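5-cytosine DNA methyltransferase (Entamoeba histolytica, PDB 3QV2) probably transfers a methyl group to carbon 5 of cytosine in tRNA or DNA, as a Dnmt2-type enzyme, and here holds the product S-adenosyl-L-homocysteine. Local coordinates at residues 15-20 / 109-114; 37-42 / 73-78. All coordinates share one frame; numbering follows the deposited sequence. Where two conformers were deposited one is given.

Contact 1: 15-20 / 109-114. With SAH (S-adenosyl-L-homocysteine), chain B.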
ATOM      1  N   GLU A  15     -12.680   6.363   1.541  1.00 17.76           N
ATOM      2  CA  GLU A  15     -11.537   5.467   1.403  1.00 19.08           C
ATOM      3  C   GLU A  15     -11.896   4.233   0.580  1.00 19.50           C
ATOM      4  O   GLU A  15     -12.189   3.172   1.130  1.00 24.25           O
ATOM      5  CB  GLU A  15     -11.022   5.064   2.786  1.00 16.99           C
ATOM      6  CG  GLU A  15      -9.618   4.480   2.810  1.00 20.06           C
ATOM      7  CD  GLU A  15      -9.085   4.320   4.223  1.00 21.91           C
ATOM      8  OE1 GLU A  15      -7.942   3.843   4.379  1.00 20.26           O
ATOM      9  OE2 GLU A  15      -9.807   4.673   5.179  1.00 18.18           O
ATOM     10  N   PHE A  16     -11.877   4.380  -0.740  1.00 15.07           N
ATOM     11  CA  PHE A  16     -12.196   3.277  -1.637  1.00 14.37           C
ATOM     12  C   PHE A  16     -11.135   2.183  -1.564  1.00 14.34           C
ATOM     13  O   PHE A  16      -9.943   2.472  -1.456  1.00 15.17           O
ATOM     14  CB  PHE A  16     -12.330   3.773  -3.076  1.00 14.39           C
ATOM     15  CG  PHE A  16     -13.470   4.731  -3.289  1.00 13.12           C
ATOM     16  CD1 PHE A  16     -14.780   4.284  -3.263  1.00 12.78           C
ATOM     17  CD2 PHE A  16     -13.231   6.074  -3.534  1.00  8.60           C
ATOM     18  CE1 PHE A  16     -15.829   5.159  -3.466  1.00 10.15           C
ATOM     19  CE2 PHE A  16     -14.278   6.954  -3.741  1.00  8.60           C
ATOM     20  CZ  PHE A  16     -15.579   6.496  -3.707  1.00  9.22           C
ATOM     21  N   PHE A  17     -11.575   0.930  -1.635  1.00 12.86           N
ATOM     22  CA  PHE A  17     -10.675  -0.212  -1.525  1.00 11.93           C
ATOM     23  C   PHE A  17      -9.804  -0.051  -0.286  1.00 14.68           C
ATOM     24  O   PHE A  17      -8.585  -0.216  -0.340  1.00 16.87           O
ATOM     25  CB  PHE A  17      -9.806  -0.336  -2.780  1.00 13.77           C
ATOM     26  CG  PHE A  17     -10.550  -0.072  -4.059  1.00 15.00           C
ATOM     27  CD1 PHE A  17     -11.340  -1.055  -4.636  1.00 13.38           C
ATOM     28  CD2 PHE A  17     -10.465   1.162  -4.683  1.00 13.18           C
ATOM     29  CE1 PHE A  17     -12.029  -0.810  -5.812  1.00 12.89           C
ATOM     30  CE2 PHE A  17     -11.151   1.413  -5.857  1.00 10.26           C
ATOM     31  CZ  PHE A  17     -11.934   0.426  -6.422  1.00 10.64           C
ATOM     32  N   SER A  18     -10.449   0.266   0.833  1.00 12.18           N
ATOM     33  CA  SER A  18      -9.761   0.643   2.066  1.00 12.81           C
ATOM     34  C   SER A  18      -8.758  -0.385   2.588  1.00 15.12           C
ATOM     35  O   SER A  18      -7.769  -0.020   3.223  1.00 14.37           O
ATOM     36  CB  SER A  18     -10.779   0.982   3.159  1.00 13.91           C
ATOM     37  OG  SER A  18     -11.782  -0.014   3.247  1.00 16.10           O
ATOM     38  N   GLY A  19      -9.009  -1.663   2.327  1.00 16.76           N
ATOM     39  CA  GLY A  19      -8.127  -2.712   2.807  1.00 17.92           C
ATOM     40  C   GLY A  19      -7.957  -2.668   4.315  1.00 19.13           C
ATOM     41  O   GLY A  19      -8.931  -2.797   5.056  1.00 21.10           O
ATOM     42  N   ILE A  20      -6.722  -2.484   4.773  1.00 15.15           N
ATOM     43  CA  ILE A  20      -6.446  -2.426   6.206  1.00 18.88           C
ATOM     44  C   ILE A  20      -6.244  -0.993   6.698  1.00 18.13           C
ATOM     45  O   ILE A  20      -5.851  -0.771   7.842  1.00 15.16           O
ATOM     46  CB  ILE A  20      -5.216  -3.277   6.593  1.00 20.59           C
ATOM     47  CG1 ILE A  20      -3.940  -2.688   5.990  1.00 18.04           C
ATOM     48  CG2 ILE A  20      -5.404  -4.722   6.155  1.00 23.23           C
ATOM     49  CD1 ILE A  20      -2.688  -3.458   6.352  1.00 16.55           C
ATOM     50  N   LEU A 109     -13.125   1.940 -12.909  1.00  9.41           N
ATOM     51  CA  LEU A 109     -13.661   2.574 -14.107  1.00 14.43           C
ATOM     52  C   LEU A 109     -15.037   3.160 -13.813  1.00 14.68           C
ATOM     53  O   LEU A 109     -15.379   4.241 -14.288  1.00 13.69           O
ATOM     54  CB  LEU A 109     -13.753   1.572 -15.259  1.00 12.84           C
ATOM     55  CG  LEU A 109     -12.434   1.143 -15.904  1.00 16.64           C
ATOM     56  CD1 LEU A 109     -12.658   0.002 -16.889  1.00 16.58           C
ATOM     57  CD2 LEU A 109     -11.764   2.326 -16.584  1.00 14.02           C
ATOM     58  N   HIS A 110     -15.818   2.432 -13.022  1.00 13.97           N
ATOM     59  CA  HIS A 110     -17.149   2.869 -12.629  1.00 17.06           C
ATOM     60  C   HIS A 110     -17.097   4.212 -11.909  1.00 17.06           C
ATOM     61  O   HIS A 110     -17.866   5.122 -12.216  1.00 21.71           O
ATOM     62  CB  HIS A 110     -17.800   1.820 -11.727  1.00 18.32           C
ATOM     63  CG  HIS A 110     -19.112   2.251 -11.148  1.00 15.62           C
ATOM     64  ND1 HIS A 110     -20.181   2.629 -11.930  1.00 14.45           N
ATOM     65  CD2 HIS A 110     -19.525   2.365  -9.864  1.00 14.72           C
ATOM     66  CE1 HIS A 110     -21.199   2.956 -11.153  1.00 11.04           C
ATOM     67  NE2 HIS A 110     -20.826   2.805  -9.894  1.00 13.20           N
ATOM     68  N   LEU A 111     -16.184   4.327 -10.951  1.00 11.65           N
ATOM     69  CA  LEU A 111     -16.065   5.539 -10.148  1.00 12.53           C
ATOM     70  C   LEU A 111     -15.787   6.782 -10.989  1.00 12.71           C
ATOM     71  O   LEU A 111     -16.336   7.851 -10.726  1.00 14.74           O
ATOM     72  CB  LEU A 111     -14.979   5.379  -9.082  1.00 10.31           C
ATOM     73  CG  LEU A 111     -15.224   4.298  -8.028  1.00 12.22           C
ATOM     74  CD1 LEU A 111     -14.080   4.250  -7.024  1.00 15.76           C
ATOM     75  CD2 LEU A 111     -16.550   4.532  -7.320  1.00  7.07           C
ATOM     76  N   TYR A 112     -14.936   6.642 -12.001  1.00 11.65           N
ATOM     77  CA  TYR A 112     -14.538   7.786 -12.817  1.00 13.61           C
ATOM     78  C   TYR A 112     -15.448   8.015 -14.025  1.00 15.98           C
ATOM     79  O   TYR A 112     -15.667   9.155 -14.434  1.00 20.14           O
ATOM     80  CB  TYR A 112     -13.071   7.667 -13.242  1.00 14.35           C
ATOM     81  CG  TYR A 112     -12.100   7.837 -12.095  1.00 15.37           C
ATOM     82  CD1 TYR A 112     -11.695   9.101 -11.687  1.00 16.46           C
ATOM     83  CD2 TYR A 112     -11.594   6.736 -11.413  1.00 12.69           C
ATOM     84  CE1 TYR A 112     -10.813   9.264 -10.636  1.00 17.80           C
ATOM     85  CE2 TYR A 112     -10.710   6.892 -10.360  1.00 13.56           C
ATOM     86  CZ  TYR A 112     -10.323   8.160  -9.977  1.00 16.79           C
ATOM     87  OH  TYR A 112      -9.443   8.328  -8.929  1.00 18.50           O
ATOM     88  N   ARG A 113     -15.977   6.935 -14.592  1.00 14.81           N
ATOM     89  CA  ARG A 113     -16.899   7.045 -15.721  1.00 14.11           C
ATOM     90  C   ARG A 113     -18.280   7.502 -15.269  1.00 15.00           C
ATOM     91  O   ARG A 113     -18.853   8.434 -15.832  1.00 16.88           O
ATOM     92  CB  ARG A 113     -17.048   5.702 -16.438  1.00 16.73           C
ATOM     93  CG  ARG A 113     -15.863   5.275 -17.284  1.00 20.54           C
ATOM     94  CD  ARG A 113     -16.114   3.885 -17.849  1.00 20.63           C
ATOM     95  NE  ARG A 113     -15.068   3.451 -18.770  1.00 21.27           N
ATOM     96  CZ  ARG A 113     -14.971   2.217 -19.253  1.00 19.38           C
ATOM     97  NH1 ARG A 113     -15.853   1.294 -18.894  1.00 16.95           N
ATOM     98  NH2 ARG A 113     -13.990   1.902 -20.087  1.00 20.56           N
ATOM     99  N   ASP A 114     -18.807   6.836 -14.247  1.00 11.43           N
ATOM    100  CA  ASP A 114     -20.216   6.964 -13.900  1.00 15.64           C
ATOM    101  C   ASP A 114     -20.508   7.897 -12.724  1.00 17.32           C
ATOM    102  O   ASP A 114     -21.626   8.389 -12.587  1.00 16.82           O
ATOM    103  CB  ASP A 114     -20.810   5.580 -13.629  1.00 18.16           C
ATOM    104  CG  ASP A 114     -20.553   4.605 -14.762  1.00 19.78           C
ATOM    105  OD1 ASP A 114     -20.502   5.049 -15.928  1.00 19.94           O
ATOM    106  OD2 ASP A 114     -20.397   3.397 -14.490  1.00 24.70           O
TER
HETATM  107  N   SAH B 323      -4.572   0.062   0.218  1.00 22.58           N
HETATM  108  CA  SAH B 323      -5.267  -0.880   1.075  1.00 21.57           C
HETATM  109  CB  SAH B 323      -5.548  -2.182   0.338  1.00 21.80           C
HETATM  110  CG  SAH B 323      -5.712  -2.150  -1.163  1.00 22.36           C
HETATM  111  SD  SAH B 323      -5.953  -3.728  -2.003  1.00 19.15           S
HETATM  112  C   SAH B 323      -4.450  -1.117   2.320  1.00 18.21           C
HETATM  113  O   SAH B 323      -4.552  -2.215   2.937  1.00 21.03           O
HETATM  114  OXT SAH B 323      -3.661  -0.208   2.749  1.00 15.75           O
HETATM  115  C5' SAH B 323      -7.448  -3.656  -2.967  1.00 23.78           C
HETATM  116  C4' SAH B 323      -8.745  -3.827  -2.265  1.00 24.41           C
HETATM  117  O4' SAH B 323      -9.765  -3.480  -3.135  1.00 25.37           O
HETATM  118  C3' SAH B 323      -8.933  -5.236  -1.912  1.00 22.59           C
HETATM  119  O3' SAH B 323      -8.886  -5.385  -0.534  1.00 21.39           O
HETATM  120  C2' SAH B 323     -10.225  -5.632  -2.410  1.00 23.85           C
HETATM  121  O2' SAH B 323     -10.950  -6.252  -1.406  1.00 21.90           O
HETATM  122  C1' SAH B 323     -10.871  -4.379  -2.812  1.00 20.20           C
HETATM  123  N9  SAH B 323     -11.814  -4.587  -3.874  1.00 20.62           N
HETATM  124  C8  SAH B 323     -11.689  -5.254  -5.029  1.00 21.61           C
HETATM  125  N7  SAH B 323     -12.859  -5.151  -5.679  1.00 21.16           N
HETATM  126  C5  SAH B 323     -13.712  -4.420  -4.922  1.00 21.66           C
HETATM  127  C6  SAH B 323     -15.035  -4.005  -5.095  1.00 19.99           C
HETATM  128  N6  SAH B 323     -15.769  -4.360  -6.285  1.00 17.83           N
HETATM  129  N1  SAH B 323     -15.604  -3.269  -4.125  1.00 19.09           N
HETATM  130  C2  SAH B 323     -14.942  -2.927  -3.011  1.00 17.43           C
HETATM  131  N3  SAH B 323     -13.674  -3.313  -2.825  1.00 20.42           N
HETATM  132  C4  SAH B 323     -13.044  -4.053  -3.755  1.00 22.06           C

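Contact 2: 37-42 / 73-78. With SAH (S-adenosyl-L-homocysteine), chain B; SO4 (sulfate ion), chain D.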
ATOM      1  N   THR A  37     -12.251  12.940   8.453  1.00 24.07           N
ATOM      2  CA  THR A  37     -13.137  11.797   8.629  1.00 23.55           C
ATOM      3  C   THR A  37     -12.933  10.823   7.476  1.00 22.48           C
ATOM      4  O   THR A  37     -12.577  11.227   6.369  1.00 21.47           O
ATOM      5  CB  THR A  37     -14.616  12.221   8.664  1.00 25.50           C
ATOM      6  OG1 THR A  37     -14.977  12.808   7.407  1.00 26.90           O
ATOM      7  CG2 THR A  37     -14.858  13.226   9.781  1.00 26.95           C
ATOM      8  N   PHE A  38     -13.160   9.540   7.736  1.00 21.70           N
ATOM      9  CA  PHE A  38     -12.951   8.513   6.723  1.00 19.51           C
ATOM     10  C   PHE A  38     -14.149   7.574   6.595  1.00 19.97           C
ATOM     11  O   PHE A  38     -14.679   7.089   7.593  1.00 22.19           O
ATOM     12  CB  PHE A  38     -11.689   7.704   7.036  1.00 18.18           C
ATOM     13  CG  PHE A  38     -10.419   8.508   6.977  1.00 18.11           C
ATOM     14  CD1 PHE A  38      -9.671   8.562   5.812  1.00 16.88           C
ATOM     15  CD2 PHE A  38      -9.969   9.205   8.086  1.00 16.46           C
ATOM     16  CE1 PHE A  38      -8.502   9.298   5.754  1.00 13.16           C
ATOM     17  CE2 PHE A  38      -8.801   9.944   8.035  1.00 16.76           C
ATOM     18  CZ  PHE A  38      -8.067   9.990   6.868  1.00 13.92           C
ATOM     19  N   ILE A  39     -14.573   7.330   5.358  1.00 18.21           N
ATOM     20  CA  ILE A  39     -15.623   6.355   5.076  1.00 19.77           C
ATOM     21  C   ILE A  39     -15.081   5.274   4.147  1.00 20.91           C
ATOM     22  O   ILE A  39     -15.055   5.447   2.929  1.00 22.01           O
ATOM     23  CB  ILE A  39     -16.868   6.999   4.436  1.00 20.67           C
ATOM     24  CG1 ILE A  39     -17.544   7.960   5.419  1.00 25.52           C
ATOM     25  CG2 ILE A  39     -17.856   5.929   4.007  1.00 19.94           C
ATOM     26  CD1 ILE A  39     -16.837   9.289   5.571  1.00 24.78           C
ATOM     27  N   PRO A  40     -14.640   4.152   4.729  1.00 21.40           N
ATOM     28  CA  PRO A  40     -13.994   3.051   4.008  1.00 19.04           C
ATOM     29  C   PRO A  40     -14.980   2.150   3.269  1.00 16.85           C
ATOM     30  O   PRO A  40     -16.033   1.812   3.809  1.00 15.01           O
ATOM     31  CB  PRO A  40     -13.314   2.265   5.131  1.00 20.78           C
ATOM     32  CG  PRO A  40     -14.179   2.499   6.315  1.00 21.18           C
ATOM     33  CD  PRO A  40     -14.703   3.902   6.179  1.00 20.70           C
ATOM     34  N   PHE A  41     -14.630   1.775   2.042  1.00 15.77           N
ATOM     35  CA  PHE A  41     -15.411   0.822   1.260  1.00 15.28           C
ATOM     36  C   PHE A  41     -14.530  -0.355   0.853  1.00 20.43           C
ATOM     37  O   PHE A  41     -13.474  -0.167   0.247  1.00 17.45           O
ATOM     38  CB  PHE A  41     -15.979   1.485   0.002  1.00 14.23           C
ATOM     39  CG  PHE A  41     -17.202   2.324   0.248  1.00 15.89           C
ATOM     40  CD1 PHE A  41     -18.465   1.836  -0.049  1.00 18.65           C
ATOM     41  CD2 PHE A  41     -17.089   3.603   0.763  1.00 15.01           C
ATOM     42  CE1 PHE A  41     -19.590   2.608   0.169  1.00 16.68           C
ATOM     43  CE2 PHE A  41     -18.211   4.379   0.987  1.00 16.37           C
ATOM     44  CZ  PHE A  41     -19.463   3.880   0.689  1.00 14.32           C
ATOM     45  N   ASP A  42     -14.963  -1.565   1.188  1.00 20.53           N
ATOM     46  CA  ASP A  42     -14.245  -2.770   0.787  1.00 20.58           C
ATOM     47  C   ASP A  42     -15.095  -4.010   1.052  1.00 23.22           C
ATOM     48  O   ASP A  42     -15.830  -4.071   2.038  1.00 21.74           O
ATOM     49  CB  ASP A  42     -12.900  -2.867   1.512  1.00 16.45           C
ATOM     50  CG  ASP A  42     -11.922  -3.788   0.805  1.00 17.37           C
ATOM     51  OD1 ASP A  42     -12.316  -4.917   0.450  1.00 17.96           O
ATOM     52  OD2 ASP A  42     -10.761  -3.376   0.597  1.00 15.01           O
ATOM     53  N   GLU A  73     -22.749  10.501  -2.997  1.00 21.38           N
ATOM     54  CA  GLU A  73     -22.946  11.923  -2.743  1.00 24.52           C
ATOM     55  C   GLU A  73     -23.567  12.167  -1.367  1.00 20.43           C
ATOM     56  O   GLU A  73     -23.343  13.210  -0.754  1.00 21.42           O
ATOM     57  CB  GLU A  73     -23.812  12.542  -3.846  1.00 27.91           C
ATOM     58  CG  GLU A  73     -23.511  14.005  -4.122  1.00 33.67           C
ATOM     59  CD  GLU A  73     -24.221  14.527  -5.357  1.00 36.70           C
ATOM     60  OE1 GLU A  73     -23.561  15.177  -6.195  1.00 36.71           O
ATOM     61  OE2 GLU A  73     -25.441  14.295  -5.489  1.00 39.18           O
ATOM     62  N   SER A  74     -24.338  11.197  -0.884  1.00 20.63           N
ATOM     63  CA  SER A  74     -24.975  11.307   0.425  1.00 24.60           C
ATOM     64  C   SER A  74     -23.928  11.414   1.527  1.00 23.54           C
ATOM     65  O   SER A  74     -24.207  11.910   2.618  1.00 23.77           O
ATOM     66  CB  SER A  74     -25.890  10.110   0.688  1.00 30.29           C
ATOM     67  OG  SER A  74     -25.137   8.929   0.913  1.00 34.70           O
ATOM     68  N   LEU A  75     -22.722  10.944   1.231  1.00 19.71           N
ATOM     69  CA  LEU A  75     -21.621  10.983   2.188  1.00 19.87           C
ATOM     70  C   LEU A  75     -21.114  12.405   2.407  1.00 19.37           C
ATOM     71  O   LEU A  75     -20.481  12.694   3.421  1.00 20.12           O
ATOM     72  CB  LEU A  75     -20.476  10.080   1.723  1.00 18.79           C
ATOM     73  CG  LEU A  75     -20.530   8.608   2.133  1.00 18.02           C
ATOM     74  CD1 LEU A  75     -21.948   8.063   2.074  1.00 17.64           C
ATOM     75  CD2 LEU A  75     -19.590   7.774   1.271  1.00 17.16           C
ATOM     76  N   ASN A  76     -21.396  13.287   1.453  1.00 19.64           N
ATOM     77  CA  ASN A  76     -20.959  14.677   1.537  0.51 20.99           C
ATOM     78  C   ASN A  76     -19.467  14.796   1.823  1.00 19.90           C
ATOM     79  O   ASN A  76     -19.047  15.555   2.696  1.00 19.55           O
ATOM     80  CB  ASN A  76     -21.763  15.437   2.597  0.51 21.75           C
ATOM     81  CG  ASN A  76     -23.238  15.521   2.258  0.51 22.31           C
ATOM     82  OD1 ASN A  76     -24.096  15.229   3.091  0.51 23.55           O
ATOM     83  ND2 ASN A  76     -23.540  15.912   1.025  0.51 22.75           N
ATOM     84  N   CYS A  77     -18.666  14.038   1.081  1.00 19.32           N
ATOM     85  CA  CYS A  77     -17.219  14.072   1.242  1.00 14.30           C
ATOM     86  C   CYS A  77     -16.580  14.937   0.164  1.00 13.23           C
ATOM     87  O   CYS A  77     -17.201  15.228  -0.856  1.00 12.92           O
ATOM     88  CB  CYS A  77     -16.636  12.658   1.198  1.00 17.23           C
ATOM     89  SG  CYS A  77     -16.981  11.666   2.666  1.00 23.23           S
ATOM     90  N   ASN A  78     -15.336  15.342   0.396  1.00 11.71           N
ATOM     91  CA  ASN A  78     -14.625  16.201  -0.545  1.00 11.48           C
ATOM     92  C   ASN A  78     -13.261  15.643  -0.940  1.00 13.80           C
ATOM     93  O   ASN A  78     -12.432  16.354  -1.507  1.00 11.29           O
ATOM     94  CB  ASN A  78     -14.467  17.609   0.036  1.00 13.89           C
ATOM     95  CG  ASN A  78     -13.721  17.614   1.357  1.00 18.91           C
ATOM     96  OD1 ASN A  78     -13.066  16.636   1.719  1.00 21.43           O
ATOM     97  ND2 ASN A  78     -13.815  18.721   2.084  1.00 15.93           N
TER
HETATM   98  N   SAH B 323      -4.572   0.062   0.218  1.00 22.58           N
HETATM   99  CA  SAH B 323      -5.267  -0.880   1.075  1.00 21.57           C
HETATM  100  CB  SAH B 323      -5.548  -2.182   0.338  1.00 21.80           C
HETATM  101  CG  SAH B 323      -5.712  -2.150  -1.163  1.00 22.36           C
HETATM  102  SD  SAH B 323      -5.953  -3.728  -2.003  1.00 19.15           S
HETATM  103  C   SAH B 323      -4.450  -1.117   2.320  1.00 18.21           C
HETATM  104  O   SAH B 323      -4.552  -2.215   2.937  1.00 21.03           O
HETATM  105  OXT SAH B 323      -3.661  -0.208   2.749  1.00 15.75           O
HETATM  106  C5' SAH B 323      -7.448  -3.656  -2.967  1.00 23.78           C
HETATM  107  C4' SAH B 323      -8.745  -3.827  -2.265  1.00 24.41           C
HETATM  108  O4' SAH B 323      -9.765  -3.480  -3.135  1.00 25.37           O
HETATM  109  C3' SAH B 323      -8.933  -5.236  -1.912  1.00 22.59           C
HETATM  110  O3' SAH B 323      -8.886  -5.385  -0.534  1.00 21.39           O
HETATM  111  C2' SAH B 323     -10.225  -5.632  -2.410  1.00 23.85           C
HETATM  112  O2' SAH B 323     -10.950  -6.252  -1.406  1.00 21.90           O
HETATM  113  C1' SAH B 323     -10.871  -4.379  -2.812  1.00 20.20           C
HETATM  114  N9  SAH B 323     -11.814  -4.587  -3.874  1.00 20.62           N
HETATM  115  C8  SAH B 323     -11.689  -5.254  -5.029  1.00 21.61           C
HETATM  116  N7  SAH B 323     -12.859  -5.151  -5.679  1.00 21.16           N
HETATM  117  C5  SAH B 323     -13.712  -4.420  -4.922  1.00 21.66           C
HETATM  118  C6  SAH B 323     -15.035  -4.005  -5.095  1.00 19.99           C
HETATM  119  N6  SAH B 323     -15.769  -4.360  -6.285  1.00 17.83           N
HETATM  120  N1  SAH B 323     -15.604  -3.269  -4.125  1.00 19.09           N
HETATM  121  C2  SAH B 323     -14.942  -2.927  -3.011  1.00 17.43           C
HETATM  122  N3  SAH B 323     -13.674  -3.313  -2.825  1.00 20.42           N
HETATM  123  C4  SAH B 323     -13.044  -4.053  -3.755  1.00 22.06           C
HETATM  124  S   SO4 D 325     -16.384  21.068   1.287  1.00 68.91           S
HETATM  125  O1  SO4 D 325     -16.958  19.728   1.214  1.00 67.38           O
HETATM  126  O2  SO4 D 325     -14.977  21.034   0.902  1.00 65.97           O
HETATM  127  O3  SO4 D 325     -17.114  21.947   0.377  1.00 71.40           O
HETATM  128  O4  SO4 D 325     -16.497  21.566   2.655  1.00 68.89           O

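Contact 1: 15-20 / 109-114
One methyl group, Leu111 CD1, carries nearly the whole contact: it sits over the centre of the Phe16 ring and also reaches the ring of Phe17. The first meeting is a CH-pi contact, with CD1 3.8 Å from the centroid of the Phe16 ring and only 11° off the ring normal. The leucine and Phe16 come from opposite directions, and the second methyl, Leu111 CD2, drops toward the rim, 4.0 Å from Phe16 CE1. Phe17 is met more loosely and at a slant, its CE2 4.2 Å from Leu111 CD1. Its CG lies anti to the carbonyl carbon (chi1 -41°), which swings the ring end toward helix 106-115 although the side chain does not start in that direction. Phe17 also borders the ligand: its ring atom CD1 is 3.3 Å from SAH O4', which lies at the ring edge near its plane, and 3.6 Å from SAH C4 of the adenine. Met82 of strand 79-82 touches Phe16, Phe17 and Leu111, and Trp80 meets the Phe16 ring edge-to-face. Past Phe17 the chain forms the glycine-containing loop after the first strand of the Rossmann-like methyltransferase fold. Gly19, at positive phi, brings its CA to 3.6 Å from SAH CB, a closeness possible because no side chain stands between them. Next along the loop, Ile20 N makes an almost straight hydrogen bond, 2.9 Å and 179°, to SAH O. No polar bond joins the segments, which meet through dispersion and apolar burial; Ile20 N grips the ligand, as do Asp42, Asn63, Leu64 and Ser83.

Contact 2: 37-42 / 73-78
This is an apolar strand-to-loop contact at one border of the Rossmann-like sheet, where outermost strand 36-41 meets the turn that leads from helix 69-74 into strand 79-82. Leu75 is central to it. Its CD2 methyl touches two strand side chains on one side of it, 3.7 Å from Ile39 CG2 and 3.7 Å from Phe41 CE2. The two encounters differ: Ile39 and Leu75 cross obliquely, whereas Phe41 and Leu75 approach from opposite directions, the methyl arriving at the ring edge near its plane rather than over a face. Ile39 divides its branches between two partners. CG2 serves Leu75, while CG1 is anti to the carbonyl carbon (chi1 -65°), and chi2 of 77° turns CD1 to Cys77, whose SG is 3.8 Å from it. Ile14 of the adjacent strand 11-16 touches Phe41, Leu75 and Cys77, tying the cluster to the next strand. Between Leu75 and Cys77, Asn76 takes positive phi as the chain leaves the helix; its N is still bonded to Glu73 O. The last residue of each segment binds a small molecule or ion. Asn78 ND2 hydrogen-bonds to sulfate O2 (N-H...O 165°), an ion probably from the crystallisation liquor that Lys9 and Lys124 also bind. Asp42 follows the strand at the position where class I methyltransferases commonly place an acid for the ribose. Its carboxylate, which also receives Gly19 N and Asn44 N, takes one ribose hydroxyl on each oxygen: SAH O2' on OD1 at 2.7 Å and SAH O3' on OD2 at 3.0 Å.

Contacts 1 and 2 have centres about 11 Å apart and share the mixed six-stranded sheet, in which strands 11-16 and 36-41 are parallel neighbours. Along the chain the order is 15-20, 37-42, 73-78, 109-114, so contact 2 falls wholly between the two halves of contact 1. The strands join directly: Glu15 N lies 2.9 Å from Ile39 O and Glu15 O 3.0 Å from Phe41 N, both probable hydrogen bonds. Beyond the strand ends, 15-20 and 37-42 each reach the bound S-adenosyl-L-homocysteine, 15-20 along its amino acid part, ribose and adenine, 37-42 through Asp42 at the ribose hydroxyls. Part of the ligand site thus lies on two adjacent strand ends, each packed against a later segment.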